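Extracellular solute-binding protein family 1 (Pseudothermotoga lettingae, PDB 5CI5) probably serves as the extracellular sugar receptor of an ABC transporter and binds alpha-D-tagatose. Local coordinates at residues 188-191 and 192-195; 194-197 and 198-202. One frame throughout, in Å; residues are numbered along the deposited sequence.

Both contacts lie on helix 190-202 and share Leu194 and Gly195, with centres about 10 Å apart. Both are largely buried, and no touching residue of either is exposed. They differ in chemistry. Contact 1, its centre about 9 Å from that of the chain, takes in the first turn beside the sugar and is rich in hydroxyl, imidazole and carboxylate groups, many with partners elsewhere in the fold. Contact 2, its centre about 13 Å from that of the chain, continues along the same helix with aromatic, leucine and selenomethionine side chains, whose mutual touches are mainly apolar. Backbone bonds four residues apart run through both, and Leu194 is the residue they share at the ligand.

Contact 1: 188-191 and 192-195; sequences KTEH and TTLG. With T6T (alpha-D-tagatopyranose), chain C.
The imidazole of His191, whose residue is joined directly to Thr192 of the next segment, has CB of Thr189 at its edge, in the ring plane. Beyond the two segments the ring of His246 stacks on it and that of Phe62 meets it steeply. Within 188-191 the ring is tied by a hydrogen bond of 2.7 Å between Thr189 OG1 and His191 ND1, in which either atom could be the donor. As NE2 is bonded to Asp248 OD2, both ring nitrogens are engaged, which should fix the rotation of the imidazole.

The backbone supplies the bonds across the contact. Thr192 N reaches Thr189 O at 3.1 Å, with 145° at the hydrogen. The next bond is straighter: Leu194 N approaches Glu190 O at 2.9 Å, with 166° at the hydrogen. Gly195 N follows onto His191 O at 2.8 Å.

Glu190 and Leu194 also meet through their side chains, which cross at a slant. CG of Glu190 stands anti to its own amide nitrogen (chi1 -176°) and comes 3.8 Å from Leu194 CD1. The same two groups face the sugar: Glu190 CG is 3.7 Å from O5 of T6T, and Leu194 CD1 is 3.9 Å from that oxygen. The Glu190 carboxylate makes a salt bridge to Arg370, itself a pocket residue, and hydrogen bonds to Ser380 and Tyr376, so it is probably held charged and braced.

This first turn of helix 190-202 thus turns carbon atoms, rather than the carboxylate oxygens, to O5, while Asp85, Asp137 and Arg139 are among the residues hydrogen-bonding the ligand: part of a sugar pocket as expected in the cleft of a two-lobed periplasmic-binding-protein fold.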
ATOM      1  N   LYS A 188      14.221   4.778   1.434  1.00  9.49           N
ATOM      2  CA  LYS A 188      14.465   3.393   1.028  1.00 10.39           C
ATOM      3  C   LYS A 188      13.372   2.471   1.584  1.00 11.35           C
ATOM      4  O   LYS A 188      13.613   1.560   2.391  1.00 12.14           O
ATOM      5  CB  LYS A 188      15.846   2.936   1.478  1.00 14.05           C
ATOM      6  CG  LYS A 188      17.003   3.632   0.748  1.00 18.62           C
ATOM      7  CD  LYS A 188      16.976   3.371  -0.779  1.00 18.43           C
ATOM      8  CE  LYS A 188      17.052   1.897  -1.155  1.00 17.24           C
ATOM      9  NZ  LYS A 188      18.374   1.289  -0.835  1.00 21.95           N
ATOM     10  N   THR A 189      12.156   2.742   1.130  1.00  9.26           N
ATOM     11  CA  THR A 189      10.966   2.012   1.531  1.00  7.58           C
ATOM     12  C   THR A 189      10.072   1.827   0.293  1.00  8.29           C
ATOM     13  O   THR A 189      10.244   2.503  -0.738  1.00  8.77           O
ATOM     14  CB  THR A 189      10.161   2.742   2.621  1.00 11.41           C
ATOM     15  OG1 THR A 189       9.663   3.964   2.060  1.00  9.00           O
ATOM     16  CG2 THR A 189      10.980   3.025   3.892  1.00 11.47           C
ATOM     17  N   GLU A 190       9.116   0.904   0.407  1.00  7.62           N
ATOM     18  CA  GLU A 190       8.225   0.572  -0.686  1.00  7.79           C
ATOM     19  C   GLU A 190       7.451   1.788  -1.180  1.00  8.57           C
ATOM     20  O   GLU A 190       7.076   1.813  -2.335  1.00  7.58           O
ATOM     21  CB  GLU A 190       7.254  -0.523  -0.232  1.00  8.32           C
ATOM     22  CG  GLU A 190       6.314  -1.038  -1.286  1.00  9.89           C
ATOM     23  CD  GLU A 190       6.968  -1.843  -2.380  1.00 10.68           C
ATOM     24  OE1 GLU A 190       8.176  -2.140  -2.290  1.00  9.16           O
ATOM     25  OE2 GLU A 190       6.264  -2.168  -3.343  1.00 10.56           O
ATOM     26  N   HIS A 191       7.196   2.768  -0.306  1.00  7.51           N
ATOM     27  CA  HIS A 191       6.441   3.961  -0.710  1.00  6.79           C
ATOM     28  C   HIS A 191       7.093   4.622  -1.934  1.00  7.43           C
ATOM     29  O   HIS A 191       6.421   5.177  -2.808  1.00  7.59           O
ATOM     30  CB  HIS A 191       6.356   5.033   0.393  1.00  7.81           C
ATOM     31  CG  HIS A 191       6.025   4.531   1.763  1.00  7.44           C
ATOM     32  ND1 HIS A 191       6.978   4.007   2.611  1.00  8.86           N
ATOM     33  CD2 HIS A 191       4.870   4.561   2.472  1.00  6.73           C
ATOM     34  CE1 HIS A 191       6.416   3.707   3.769  1.00 11.78           C
ATOM     35  NE2 HIS A 191       5.133   4.027   3.708  1.00  8.54           N
ATOM     36  N   THR A 192       8.415   4.625  -1.970  1.00  6.68           N
ATOM     37  CA  THR A 192       9.143   5.273  -3.048  1.00  7.66           C
ATOM     38  C   THR A 192       8.963   4.541  -4.391  1.00  6.77           C
ATOM     39  O   THR A 192       8.739   5.157  -5.437  1.00  7.33           O
ATOM     40  CB  THR A 192      10.614   5.385  -2.653  1.00  9.93           C
ATOM     41  OG1 THR A 192      10.677   6.199  -1.476  1.00  8.29           O
ATOM     42  CG2 THR A 192      11.474   5.999  -3.794  1.00 11.62           C
ATOM     43  N   THR A 193       8.966   3.219  -4.353  1.00  5.54           N
ATOM     44  CA  THR A 193       8.639   2.441  -5.532  1.00  7.60           C
ATOM     45  C   THR A 193       7.224   2.697  -5.980  1.00 11.38           C
ATOM     46  O   THR A 193       6.962   2.846  -7.168  1.00  7.67           O
ATOM     47  CB  THR A 193       8.816   0.953  -5.276  1.00 10.94           C
ATOM     48  OG1 THR A 193      10.188   0.760  -4.955  1.00 10.91           O
ATOM     49  CG2 THR A 193       8.445   0.089  -6.514  1.00  8.53           C
ATOM     50  N   LEU A 194       6.301   2.711  -5.030  1.00  6.66           N
ATOM     51  CA  LEU A 194       4.909   2.942  -5.367  1.00  6.80           C
ATOM     52  C   LEU A 194       4.712   4.318  -5.961  1.00  7.82           C
ATOM     53  O   LEU A 194       3.941   4.478  -6.916  1.00  7.50           O
ATOM     54  CB  LEU A 194       4.023   2.743  -4.126  1.00  5.20           C
ATOM     55  CG  LEU A 194       3.894   1.299  -3.639  1.00  5.53           C
ATOM     56  CD1 LEU A 194       3.421   1.271  -2.206  1.00  8.76           C
ATOM     57  CD2 LEU A 194       2.965   0.513  -4.537  1.00 10.62           C
ATOM     58  N   GLY A 195       5.405   5.315  -5.418  1.00  6.48           N
ATOM     59  CA  GLY A 195       5.346   6.669  -5.962  1.00  8.17           C
ATOM     60  C   GLY A 195       5.834   6.693  -7.402  1.00  7.77           C
ATOM     61  O   GLY A 195       5.176   7.217  -8.300  1.00  7.43           O
TER
HETATM   62  O3  T6T C 501      -0.992  -0.559   0.114  1.00  7.87           O
HETATM   63  C3  T6T C 501      -0.482  -1.238   1.257  1.00  7.35           C
HETATM   64  C4  T6T C 501       0.711  -2.091   0.826  1.00  6.93           C
HETATM   65  O4  T6T C 501       0.332  -2.954  -0.254  1.00  7.46           O
HETATM   66  C5  T6T C 501       1.828  -1.159   0.410  1.00  6.51           C
HETATM   67  O5  T6T C 501       2.975  -1.910   0.006  1.00  8.17           O
HETATM   68  C6  T6T C 501       2.171  -0.203   1.547  1.00  6.41           C
HETATM   69  O6  T6T C 501       1.011   0.558   1.879  1.00  8.35           O
HETATM   70  C2  T6T C 501      -0.098  -0.242   2.302  1.00  5.91           C
HETATM   71  O2  T6T C 501       0.247  -0.927   3.512  1.00  7.34           O
HETATM   72  C1  T6T C 501      -1.260   0.728   2.608  1.00  8.87           C
HETATM   73  O1  T6T C 501      -2.433   0.094   2.966  1.00  8.76           O

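Contact 2: 194-197 and 198-202; sequences LGYM and MFLYA
Met197 and Tyr201 lie side by side, their side chains pointing the same way. Met197, built as selenomethionine, extends through CG and SE and then bends at its last torsion (chi3 67°), which brings the CE methyl 4.0 Å from Tyr201 CE1. The backbone joins the same pair: Tyr201 N donates to Met197 O at 2.9 Å, nearly straight at 174°. That carbonyl oxygen also lies in the plane of the Tyr201 ring, at its edge, 3.2 Å from CD1. Replacing Tyr201 by an alanine would remove its ring and hydroxyl, and is likely to leave the Met197 methyl without this aromatic neighbour and Leu207 N without the OH that now bonds to it.

Met197 and Tyr201 are i to i+4 neighbours of an alpha-helix, here the later turns of helix 190-202, and Leu200 N repeats the bond on Tyr196 O at 2.7 Å.

Tyr196 and Leu200 form the second side-chain pair. CB of Leu200 sits over one face of the Tyr196 ring, offset toward its rim. The Leu200 branches divide the work: CD2 comes 4.0 Å from Tyr196 CE2, while CD1 packs 3.7 Å from Tyr196 OH. That hydroxyl has its polar partner in Gly222 O, and the ring also touches helices 220-234 and 376-391, so Tyr196 joins three helices.

A carbonyl one turn back receives side-chain carbon as well: CG of Met198, also selenomethionine, approaches Leu194 O at 3.2 Å, where Met198 N donates its hydrogen bond.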
ATOM      1  N   LEU A 194       6.301   2.711  -5.030  1.00  6.66           N
ATOM      2  CA  LEU A 194       4.909   2.942  -5.367  1.00  6.80           C
ATOM      3  C   LEU A 194       4.712   4.318  -5.961  1.00  7.82           C
ATOM      4  O   LEU A 194       3.941   4.478  -6.916  1.00  7.50           O
ATOM      5  CB  LEU A 194       4.023   2.743  -4.126  1.00  5.20           C
ATOM      6  CG  LEU A 194       3.894   1.299  -3.639  1.00  5.53           C
ATOM      7  CD1 LEU A 194       3.421   1.271  -2.206  1.00  8.76           C
ATOM      8  CD2 LEU A 194       2.965   0.513  -4.537  1.00 10.62           C
ATOM      9  N   GLY A 195       5.405   5.315  -5.418  1.00  6.48           N
ATOM     10  CA  GLY A 195       5.346   6.669  -5.962  1.00  8.17           C
ATOM     11  C   GLY A 195       5.834   6.693  -7.402  1.00  7.77           C
ATOM     12  O   GLY A 195       5.176   7.217  -8.300  1.00  7.43           O
ATOM     13  N   TYR A 196       7.006   6.120  -7.643  1.00  8.69           N
ATOM     14  CA  TYR A 196       7.503   6.076  -8.993  1.00  5.92           C
ATOM     15  C   TYR A 196       6.532   5.337  -9.938  1.00  7.43           C
ATOM     16  O   TYR A 196       6.260   5.804 -11.051  1.00  7.72           O
ATOM     17  CB  TYR A 196       8.894   5.430  -9.047  1.00  7.67           C
ATOM     18  CG  TYR A 196       9.355   5.320 -10.477  1.00  6.03           C
ATOM     19  CD1 TYR A 196       9.646   6.474 -11.222  1.00  7.81           C
ATOM     20  CD2 TYR A 196       9.448   4.103 -11.094  1.00  5.07           C
ATOM     21  CE1 TYR A 196      10.016   6.388 -12.548  1.00  8.84           C
ATOM     22  CE2 TYR A 196       9.831   4.008 -12.417  1.00  8.07           C
ATOM     23  CZ  TYR A 196      10.114   5.152 -13.123  1.00  7.39           C
ATOM     24  OH  TYR A 196      10.484   5.044 -14.458  1.00 11.04           O
HETATM   25  N   MSE A 197       6.002   4.195  -9.500  1.00  5.89           N
HETATM   26  CA  MSE A 197       5.038   3.444 -10.301  1.00  9.72           C
HETATM   27  C   MSE A 197       3.809   4.270 -10.634  1.00  7.23           C
HETATM   28  O   MSE A 197       3.332   4.213 -11.769  1.00  8.39           O
HETATM   29  CB  MSE A 197       4.605   2.156  -9.594  1.00  8.42           C
HETATM   30  CG  MSE A 197       5.660   1.088  -9.609  1.00  7.20           C
HETATM   31 SE   MSE A 197       5.080  -0.539  -8.678  0.76 11.20          SE
HETATM   32  CE  MSE A 197       3.660  -1.083  -9.935  1.00 11.12           C
HETATM   33  N   MSE A 198       3.283   5.015  -9.662  1.00  5.93           N
HETATM   34  CA  MSE A 198       2.137   5.899  -9.934  1.00  5.22           C
HETATM   35  C   MSE A 198       2.446   6.848 -11.091  1.00  7.55           C
HETATM   36  O   MSE A 198       1.620   7.005 -11.991  1.00  9.19           O
HETATM   37  CB  MSE A 198       1.738   6.687  -8.673  1.00  6.96           C
HETATM   38  CG  MSE A 198       1.115   5.832  -7.618  1.00  6.19           C
HETATM   39 SE   MSE A 198      -0.717   5.368  -8.098  0.74 11.32          SE
HETATM   40  CE  MSE A 198      -1.534   7.097  -7.759  1.00 10.07           C
ATOM     41  N   PHE A 199       3.635   7.455 -11.085  1.00  7.77           N
ATOM     42  CA  PHE A 199       4.001   8.387 -12.150  1.00  7.63           C
ATOM     43  C   PHE A 199       4.345   7.666 -13.476  1.00  5.97           C
ATOM     44  O   PHE A 199       4.012   8.158 -14.557  1.00  9.66           O
ATOM     45  CB  PHE A 199       5.167   9.261 -11.683  1.00  7.27           C
ATOM     46  CG  PHE A 199       4.744  10.384 -10.748  1.00  5.26           C
ATOM     47  CD1 PHE A 199       4.143  10.122  -9.531  1.00  5.63           C
ATOM     48  CD2 PHE A 199       4.935  11.704 -11.112  1.00  8.15           C
ATOM     49  CE1 PHE A 199       3.765  11.172  -8.692  1.00  4.91           C
ATOM     50  CE2 PHE A 199       4.548  12.740 -10.297  1.00  7.65           C
ATOM     51  CZ  PHE A 199       3.947  12.471  -9.083  1.00  5.96           C
ATOM     52  N   LEU A 200       5.002   6.517 -13.387  1.00  5.64           N
ATOM     53  CA  LEU A 200       5.343   5.696 -14.559  1.00  6.90           C
ATOM     54  C   LEU A 200       4.096   5.310 -15.344  1.00  8.42           C
ATOM     55  O   LEU A 200       4.032   5.502 -16.555  1.00  9.19           O
ATOM     56  CB  LEU A 200       6.073   4.439 -14.091  1.00  7.43           C
ATOM     57  CG  LEU A 200       6.401   3.356 -15.115  1.00  9.12           C
ATOM     58  CD1 LEU A 200       7.394   3.824 -16.165  1.00 10.49           C
ATOM     59  CD2 LEU A 200       6.915   2.100 -14.380  1.00 11.48           C
ATOM     60  N   TYR A 201       3.106   4.761 -14.643  1.00  8.81           N
ATOM     61  CA  TYR A 201       1.873   4.344 -15.282  1.00  7.97           C
ATOM     62  C   TYR A 201       1.066   5.569 -15.722  1.00  9.82           C
ATOM     63  O   TYR A 201       0.419   5.516 -16.780  1.00 10.47           O
ATOM     64  CB  TYR A 201       1.079   3.391 -14.355  1.00  8.73           C
ATOM     65  CG  TYR A 201       1.653   1.977 -14.392  1.00  9.69           C
ATOM     66  CD1 TYR A 201       2.712   1.598 -13.564  1.00  7.50           C
ATOM     67  CD2 TYR A 201       1.174   1.029 -15.294  1.00 10.24           C
ATOM     68  CE1 TYR A 201       3.256   0.336 -13.625  1.00  9.16           C
ATOM     69  CE2 TYR A 201       1.732  -0.256 -15.358  1.00  9.70           C
ATOM     70  CZ  TYR A 201       2.776  -0.591 -14.525  1.00 10.16           C
ATOM     71  OH  TYR A 201       3.370  -1.851 -14.562  1.00  9.57           O
ATOM     72  N   ALA A 202       1.149   6.669 -14.981  1.00  8.89           N
ATOM     73  CA  ALA A 202       0.466   7.895 -15.408  1.00  9.74           C
ATOM     74  C   ALA A 202       1.078   8.465 -16.697  1.00 10.08           C
ATOM     75  O   ALA A 202       0.400   9.155 -17.438  1.00 11.84           O
ATOM     76  CB  ALA A 202       0.488   8.940 -14.294  1.00  7.61           C
TER